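Local coordinates for CoA-binding domain-containing protein (Thermus thermophilus, PDB 1IUK) that is of unknown cellular function but probably binds coenzyme A through a Rossmann-like domain, at residues A[17-21]-A[75-79]; A[42-46]-A[66-70]; A[99-105]-A[121-126]. One frame throughout, in Å; residues are numbered along the deposited sequence.

Contact 1: residues A[17-21]-A[75-79]; sequences AVLGA and DVFRP
The F77 ring meets V18 and the backbone of L19. V18 CG1 approaches the ring obliquely and lies 3.5 Å from F77 CD2. The carbonyl oxygen of L19 sits at the ring edge, near its plane. Outside the two segments, A29 and V32 of helix 28-38 and the side chain of Q101 also touch F77. V18 brings CG1 to the ring by turning it anti to the backbone N (chi1 178°).

Three backbone hydrogen bonds join the two parallel strands. D75 N donates to A17 O at 2.8 Å. L19 N donates to D75 O, also at 2.8 Å. F77 N then reaches L19 O at 2.8 Å, so the pairing runs one residue past strand 73-76. V18 CA adds a CA-H...O contact to D75 O.

The side chains of L19 and V76 share one face of the sheet. They lie side by side, pointing the same way, with L19 CD2 4.0 Å from V76 CG1. R78 crosses L19 at about a right angle and lays its CG 3.8 Å from L19 CG. Its chain bends twice, and CD passes 3.9 Å from G20 CA. G20 has a positive phi in the type II turn from V18 to A21. A CB there would probably jam against the preceding carbonyl and crowd R78 CG.

D75 points to the face of V18, and its OD1 is hydrogen-bonded by Q101 NE2. These are the C-terminal ends of adjacent parallel strands in a Rossmann-like sheet. Helix 28-38 covers the V18 face through P33 and V32. Strand 42-46 flanks strand 15-19, and strand 98-100 flanks strand 73-76, so both strands are interior, 73-76 being the central one.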
# COMPACT_ATOMS: atom_id res chain seq x y z
N ALA A 17 4.40 -2.23 0.27
CA ALA A 17 4.84 -1.31 -0.76
C ALA A 17 3.88 -0.12 -0.70
O ALA A 17 2.67 -0.31 -0.64
CB ALA A 17 4.80 -1.98 -2.15
N VAL A 18 4.42 1.09 -0.71
CA VAL A 18 3.59 2.29 -0.66
C VAL A 18 3.59 2.95 -2.03
O VAL A 18 4.59 3.52 -2.48
CB VAL A 18 4.14 3.29 0.41
CG1 VAL A 18 3.29 4.56 0.42
CG2 VAL A 18 4.15 2.61 1.79
N LEU A 19 2.45 2.86 -2.70
CA LEU A 19 2.33 3.43 -4.03
C LEU A 19 1.94 4.89 -3.88
O LEU A 19 0.84 5.21 -3.42
CB LEU A 19 1.26 2.66 -4.82
CG LEU A 19 1.24 2.98 -6.31
CD1 LEU A 19 2.49 2.42 -6.96
CD2 LEU A 19 -0.02 2.42 -6.92
N GLY A 20 2.85 5.77 -4.29
CA GLY A 20 2.61 7.19 -4.18
C GLY A 20 3.32 7.75 -2.95
O GLY A 20 2.96 8.82 -2.46
N ALA A 21 4.33 7.02 -2.47
CA ALA A 21 5.15 7.39 -1.30
C ALA A 21 5.64 8.82 -1.45
O ALA A 21 6.11 9.20 -2.52
CB ALA A 21 6.33 6.46 -1.18
N ASP A 75 -0.05 -0.55 -0.17
CA ASP A 75 -0.76 0.59 0.42
C ASP A 75 -0.76 1.67 -0.66
O ASP A 75 0.29 2.24 -0.97
CB ASP A 75 -0.01 1.07 1.66
CG ASP A 75 -0.86 1.92 2.60
OD1 ASP A 75 -2.10 1.95 2.47
OD2 ASP A 75 -0.25 2.56 3.48
N VAL A 76 -1.93 1.93 -1.22
CA VAL A 76 -2.10 2.87 -2.31
C VAL A 76 -2.58 4.26 -1.92
O VAL A 76 -3.67 4.44 -1.36
CB VAL A 76 -3.10 2.29 -3.37
CG1 VAL A 76 -3.15 3.19 -4.60
CG2 VAL A 76 -2.67 0.88 -3.76
N PHE A 77 -1.75 5.25 -2.24
CA PHE A 77 -2.08 6.64 -1.95
C PHE A 77 -2.40 7.42 -3.24
O PHE A 77 -2.76 8.60 -3.17
CB PHE A 77 -0.91 7.31 -1.22
CG PHE A 77 -0.77 6.89 0.23
CD1 PHE A 77 -1.43 7.58 1.24
CD2 PHE A 77 0.01 5.79 0.57
CE1 PHE A 77 -1.31 7.18 2.58
CE2 PHE A 77 0.14 5.38 1.90
CZ PHE A 77 -0.53 6.08 2.91
N ARG A 78 -2.26 6.78 -4.40
CA ARG A 78 -2.55 7.46 -5.67
C ARG A 78 -4.05 7.65 -5.83
O ARG A 78 -4.83 6.78 -5.47
CB ARG A 78 -1.95 6.68 -6.84
CG ARG A 78 -0.47 6.35 -6.63
CD ARG A 78 0.46 7.19 -7.48
NE ARG A 78 -0.00 8.55 -7.67
CZ ARG A 78 -0.21 9.11 -8.86
NH1 ARG A 78 0.02 8.44 -9.98
NH2 ARG A 78 -0.63 10.37 -8.93
N PRO A 79 -4.48 8.82 -6.36
CA PRO A 79 -5.89 9.17 -6.55
C PRO A 79 -6.60 8.27 -7.53
O PRO A 79 -5.96 7.66 -8.37
CB PRO A 79 -5.86 10.62 -7.02
CG PRO A 79 -4.50 10.83 -7.54
CD PRO A 79 -3.58 9.89 -6.83

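Contact 2: residues A[42-46]-A[66-70]; sequences RVLPV and DLKEP
L44 and L67 make the close-packed part of this contact. L67 CD2 lies 3.8 Å from L44 CB. V46 continues the apolar patch: its CG2 meets both methyls of L67, with CD1 at 4.1 Å. L67 thus fits against two alternate residues of strand 42-46, which point toward the loop. On the next strand, A17 adjoins L67 and L19 adjoins V46.

The other end is looser and more open to solvent: R42 is exposed, E69 partly so. R42 NE and E69 OE2 form a salt bridge at 3.3 Å, and the two side chains cross obliquely. The guanidinium and carboxylate planes are 50° apart, so the groups do not pair flat. E69 CG stands between its backbone N and carbonyl carbon (chi1 82°), and the chain extends from there to R42. On the way CG passes 4.0 Å from L44 CD1.

R42 NH2 forms a second salt bridge, with E58. The arginine is therefore bridged to two acids. No hydrogen bond joins the segments. The loop between strands 58-59 and 73-76 is held to 42-46, an outermost strand of the parallel sheet, by apolar contacts at one end and by charge at the more solvent-exposed end.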
# COMPACT_ATOMS: atom_id res chain seq x y z
N ARG A 42 8.40 -3.89 6.64
CA ARG A 42 9.43 -3.43 5.74
C ARG A 42 8.64 -2.64 4.72
O ARG A 42 7.84 -3.20 3.97
CB ARG A 42 10.14 -4.59 5.05
CG ARG A 42 11.07 -4.11 3.94
CD ARG A 42 11.85 -5.25 3.31
NE ARG A 42 13.19 -4.80 2.95
CZ ARG A 42 14.27 -5.00 3.70
NH1 ARG A 42 14.15 -5.66 4.86
NH2 ARG A 42 15.45 -4.54 3.32
N VAL A 43 8.81 -1.32 4.73
CA VAL A 43 8.07 -0.46 3.81
C VAL A 43 8.95 -0.14 2.61
O VAL A 43 10.10 0.30 2.74
CB VAL A 43 7.62 0.85 4.51
CG1 VAL A 43 6.74 0.51 5.70
CG2 VAL A 43 8.82 1.64 4.96
N LEU A 44 8.39 -0.39 1.43
CA LEU A 44 9.09 -0.17 0.17
C LEU A 44 8.42 0.97 -0.57
O LEU A 44 7.31 0.82 -1.10
CB LEU A 44 9.04 -1.45 -0.67
CG LEU A 44 9.51 -2.70 0.06
CD1 LEU A 44 9.26 -3.94 -0.80
CD2 LEU A 44 10.99 -2.56 0.41
N PRO A 45 9.07 2.15 -0.61
CA PRO A 45 8.50 3.31 -1.30
C PRO A 45 8.52 3.22 -2.83
O PRO A 45 9.55 2.91 -3.44
CB PRO A 45 9.34 4.48 -0.77
CG PRO A 45 10.70 3.85 -0.54
CD PRO A 45 10.38 2.46 0.00
N VAL A 46 7.38 3.50 -3.45
CA VAL A 46 7.29 3.49 -4.91
C VAL A 46 6.63 4.80 -5.38
O VAL A 46 5.49 5.08 -5.05
CB VAL A 46 6.46 2.29 -5.45
CG1 VAL A 46 6.48 2.28 -6.98
CG2 VAL A 46 7.03 0.97 -4.93
N ASP A 66 9.81 -2.71 -10.25
CA ASP A 66 11.22 -2.51 -9.90
C ASP A 66 11.51 -3.14 -8.53
O ASP A 66 12.66 -3.33 -8.17
CB ASP A 66 11.56 -1.03 -9.85
CG ASP A 66 11.74 -0.40 -11.22
OD1 ASP A 66 11.35 0.78 -11.36
OD2 ASP A 66 12.27 -1.07 -12.14
N LEU A 67 10.46 -3.45 -7.77
CA LEU A 67 10.64 -4.04 -6.45
C LEU A 67 11.29 -5.40 -6.64
O LEU A 67 10.95 -6.14 -7.56
CB LEU A 67 9.28 -4.19 -5.74
CG LEU A 67 8.66 -2.86 -5.27
CD1 LEU A 67 7.32 -3.09 -4.55
CD2 LEU A 67 9.65 -2.17 -4.36
N LYS A 68 12.22 -5.72 -5.75
CA LYS A 68 12.94 -6.97 -5.86
C LYS A 68 12.50 -8.06 -4.87
O LYS A 68 13.26 -9.00 -4.60
CB LYS A 68 14.46 -6.70 -5.72
CG LYS A 68 15.08 -5.95 -6.91
CD LYS A 68 14.78 -6.67 -8.24
CE LYS A 68 15.65 -6.14 -9.39
NZ LYS A 68 14.85 -5.84 -10.62
N GLU A 69 11.29 -7.94 -4.34
CA GLU A 69 10.77 -8.93 -3.40
C GLU A 69 9.24 -8.91 -3.35
O GLU A 69 8.62 -7.91 -3.70
CB GLU A 69 11.36 -8.69 -2.01
CG GLU A 69 10.67 -7.61 -1.20
CD GLU A 69 11.13 -7.59 0.24
OE1 GLU A 69 10.87 -8.57 0.98
OE2 GLU A 69 11.75 -6.58 0.64
N PRO A 70 8.63 -10.03 -2.93
CA PRO A 70 7.16 -10.12 -2.85
C PRO A 70 6.58 -9.07 -1.93
O PRO A 70 7.20 -8.70 -0.94
CB PRO A 70 6.92 -11.54 -2.34
CG PRO A 70 8.16 -12.27 -2.71
CD PRO A 70 9.27 -11.29 -2.53

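Contact 3: residues A[99-105]-A[121-126]; sequences WLQSGIR and VADRCL
Apolar contacts centre on W99, whose indole is sandwiched between V121 and L126. V121 CG1 stands 3.6 Å from the centroid of the six-membered ring over one face. L126 CD1 stands 3.6 Å from the same centroid over the opposite face. Both are CH-pi contacts, nearly on the ring normal. W99 CG lies anti to the backbone N (chi1 -169°), which carries the ring alongside V121. On the other side of the sheet, L100 CD1 touches A122 CB at 3.9 Å.

Hydrogen bonds join the same segments. W99 NE1 donates to R124 O at 2.8 Å, from above the carbonyl plane. L100 N donates to V121 O at 2.8 Å in the parallel pairing. R124 N gives L100 O only a weak bond. In the type II turn from Q101 to I104, G103 N donates to D123 OD2 at 2.7 Å, from above the carboxylate plane. An alanine in place of W99 would probably open a gap between V121 and L126 and leave R124 O without its indole donor.

Charged and polar side chains add further contacts. R105 CD packs on D123 CB at 3.6 Å, while its guanidinium bridges to E110. Buried Q101 turns its polar end to D75 and lies against L126 CB.

C125 occupies the N-cap position, right before helix 126-134. The segments carry the C-terminal ends of the two parallel strands and the loops that follow, in the beta-alpha-beta unit of strand 98-100, helix 107-115 and strand 120-122, as in Rossmann-like folds.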
# COMPACT_ATOMS: atom_id res chain seq x y z
N TRP A 99 -4.58 -2.15 -0.57
CA TRP A 99 -5.21 -1.25 0.39
C TRP A 99 -5.33 0.16 -0.19
O TRP A 99 -4.32 0.85 -0.34
CB TRP A 99 -4.35 -1.21 1.66
CG TRP A 99 -4.98 -0.52 2.85
CD1 TRP A 99 -5.18 0.82 3.02
CD2 TRP A 99 -5.52 -1.16 4.01
NE1 TRP A 99 -5.82 1.05 4.21
CE2 TRP A 99 -6.04 -0.14 4.84
CE3 TRP A 99 -5.62 -2.50 4.43
CZ2 TRP A 99 -6.66 -0.42 6.07
CZ3 TRP A 99 -6.24 -2.77 5.65
CH2 TRP A 99 -6.75 -1.74 6.46
N LEU A 100 -6.55 0.58 -0.51
CA LEU A 100 -6.73 1.93 -1.04
C LEU A 100 -6.92 2.87 0.14
O LEU A 100 -7.86 2.71 0.94
CB LEU A 100 -7.96 1.99 -1.95
CG LEU A 100 -7.94 1.02 -3.14
CD1 LEU A 100 -9.17 1.29 -4.02
CD2 LEU A 100 -6.63 1.17 -3.93
N GLN A 101 -6.04 3.86 0.25
CA GLN A 101 -6.11 4.81 1.35
C GLN A 101 -7.36 5.70 1.35
O GLN A 101 -8.16 5.67 0.41
CB GLN A 101 -4.84 5.66 1.37
CG GLN A 101 -3.64 4.89 1.92
CD GLN A 101 -3.69 4.75 3.44
OE1 GLN A 101 -4.00 5.71 4.15
NE2 GLN A 101 -3.39 3.56 3.94
N SER A 102 -7.54 6.47 2.41
CA SER A 102 -8.69 7.36 2.57
C SER A 102 -9.01 8.23 1.35
O SER A 102 -8.12 8.83 0.74
CB SER A 102 -8.47 8.26 3.79
OG SER A 102 -8.34 7.48 4.97
N GLY A 103 -10.30 8.30 1.02
CA GLY A 103 -10.73 9.11 -0.11
C GLY A 103 -10.42 8.52 -1.48
O GLY A 103 -10.48 9.22 -2.49
N ILE A 104 -10.09 7.23 -1.51
CA ILE A 104 -9.76 6.59 -2.76
C ILE A 104 -10.62 5.35 -3.04
O ILE A 104 -10.49 4.33 -2.36
CB ILE A 104 -8.26 6.18 -2.81
CG1 ILE A 104 -7.38 7.43 -2.70
CG2 ILE A 104 -7.96 5.43 -4.11
CD1 ILE A 104 -5.93 7.15 -2.32
N ARG A 105 -11.50 5.47 -4.03
CA ARG A 105 -12.37 4.38 -4.47
C ARG A 105 -12.35 4.40 -6.00
O ARG A 105 -12.18 5.45 -6.63
CB ARG A 105 -13.82 4.57 -4.01
CG ARG A 105 -14.06 4.45 -2.51
CD ARG A 105 -13.61 3.12 -1.93
NE ARG A 105 -14.17 1.94 -2.61
CZ ARG A 105 -15.42 1.50 -2.47
NH1 ARG A 105 -16.27 2.14 -1.68
NH2 ARG A 105 -15.82 0.40 -3.10
N VAL A 121 -8.97 -3.76 0.28
CA VAL A 121 -9.57 -3.04 1.40
C VAL A 121 -9.55 -1.61 0.84
O VAL A 121 -8.52 -1.15 0.36
CB VAL A 121 -8.73 -3.13 2.69
CG1 VAL A 121 -9.31 -2.20 3.74
CG2 VAL A 121 -8.72 -4.56 3.21
N ALA A 122 -10.69 -0.93 0.86
CA ALA A 122 -10.73 0.41 0.28
C ALA A 122 -11.27 1.51 1.18
O ALA A 122 -12.12 1.28 2.04
CB ALA A 122 -11.54 0.38 -1.04
N ASP A 123 -10.77 2.72 0.94
CA ASP A 123 -11.17 3.91 1.69
C ASP A 123 -11.01 3.76 3.22
O ASP A 123 -11.96 3.98 3.99
CB ASP A 123 -12.61 4.30 1.33
CG ASP A 123 -12.86 5.80 1.47
OD1 ASP A 123 -13.92 6.27 1.01
OD2 ASP A 123 -12.00 6.50 2.04
N ARG A 124 -9.81 3.37 3.65
CA ARG A 124 -9.49 3.22 5.07
C ARG A 124 -8.04 3.64 5.23
O ARG A 124 -7.24 3.50 4.32
CB ARG A 124 -9.66 1.77 5.52
CG ARG A 124 -11.10 1.36 5.76
CD ARG A 124 -11.20 0.31 6.85
NE ARG A 124 -11.19 -1.06 6.32
CZ ARG A 124 -11.53 -2.15 7.01
NH1 ARG A 124 -11.90 -2.05 8.29
NH2 ARG A 124 -11.49 -3.35 6.43
N CYS A 125 -7.70 4.19 6.40
CA CYS A 125 -6.33 4.59 6.66
C CYS A 125 -5.66 3.40 7.34
O CYS A 125 -6.06 3.00 8.43
CB CYS A 125 -6.28 5.81 7.59
SG CYS A 125 -4.60 6.42 7.87
N LEU A 126 -4.64 2.84 6.69
CA LEU A 126 -3.95 1.68 7.23
C LEU A 126 -3.39 1.92 8.65
O LEU A 126 -3.43 1.01 9.49
CB LEU A 126 -2.82 1.26 6.27
CG LEU A 126 -2.07 -0.05 6.58
CD1 LEU A 126 -3.05 -1.14 7.02
CD2 LEU A 126 -1.29 -0.49 5.35

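Overall arrangement
All three contacts reach one parallel sheet with strand order 42-46, 15-19, 73-76, 98-100, 120-122. Contact 1 pairs the central strand 73-76 with 15-19. Contact 2 packs a loop on one outer strand, and contact 3 joins the other outer strand to its neighbour. The centres of contacts 1 and 2 are about 12 Å apart, and those of contacts 1 and 3 are about 10 Å apart. Contacts 2 and 3 do not touch; their centres lie about 20 Å apart on opposite sides of the chain's centre. Along the chain, contact 2 falls between the two segments of contact 1, and contact 3 follows. Together they span the Rossmann-like sheet of the predicted CoA-binding domain.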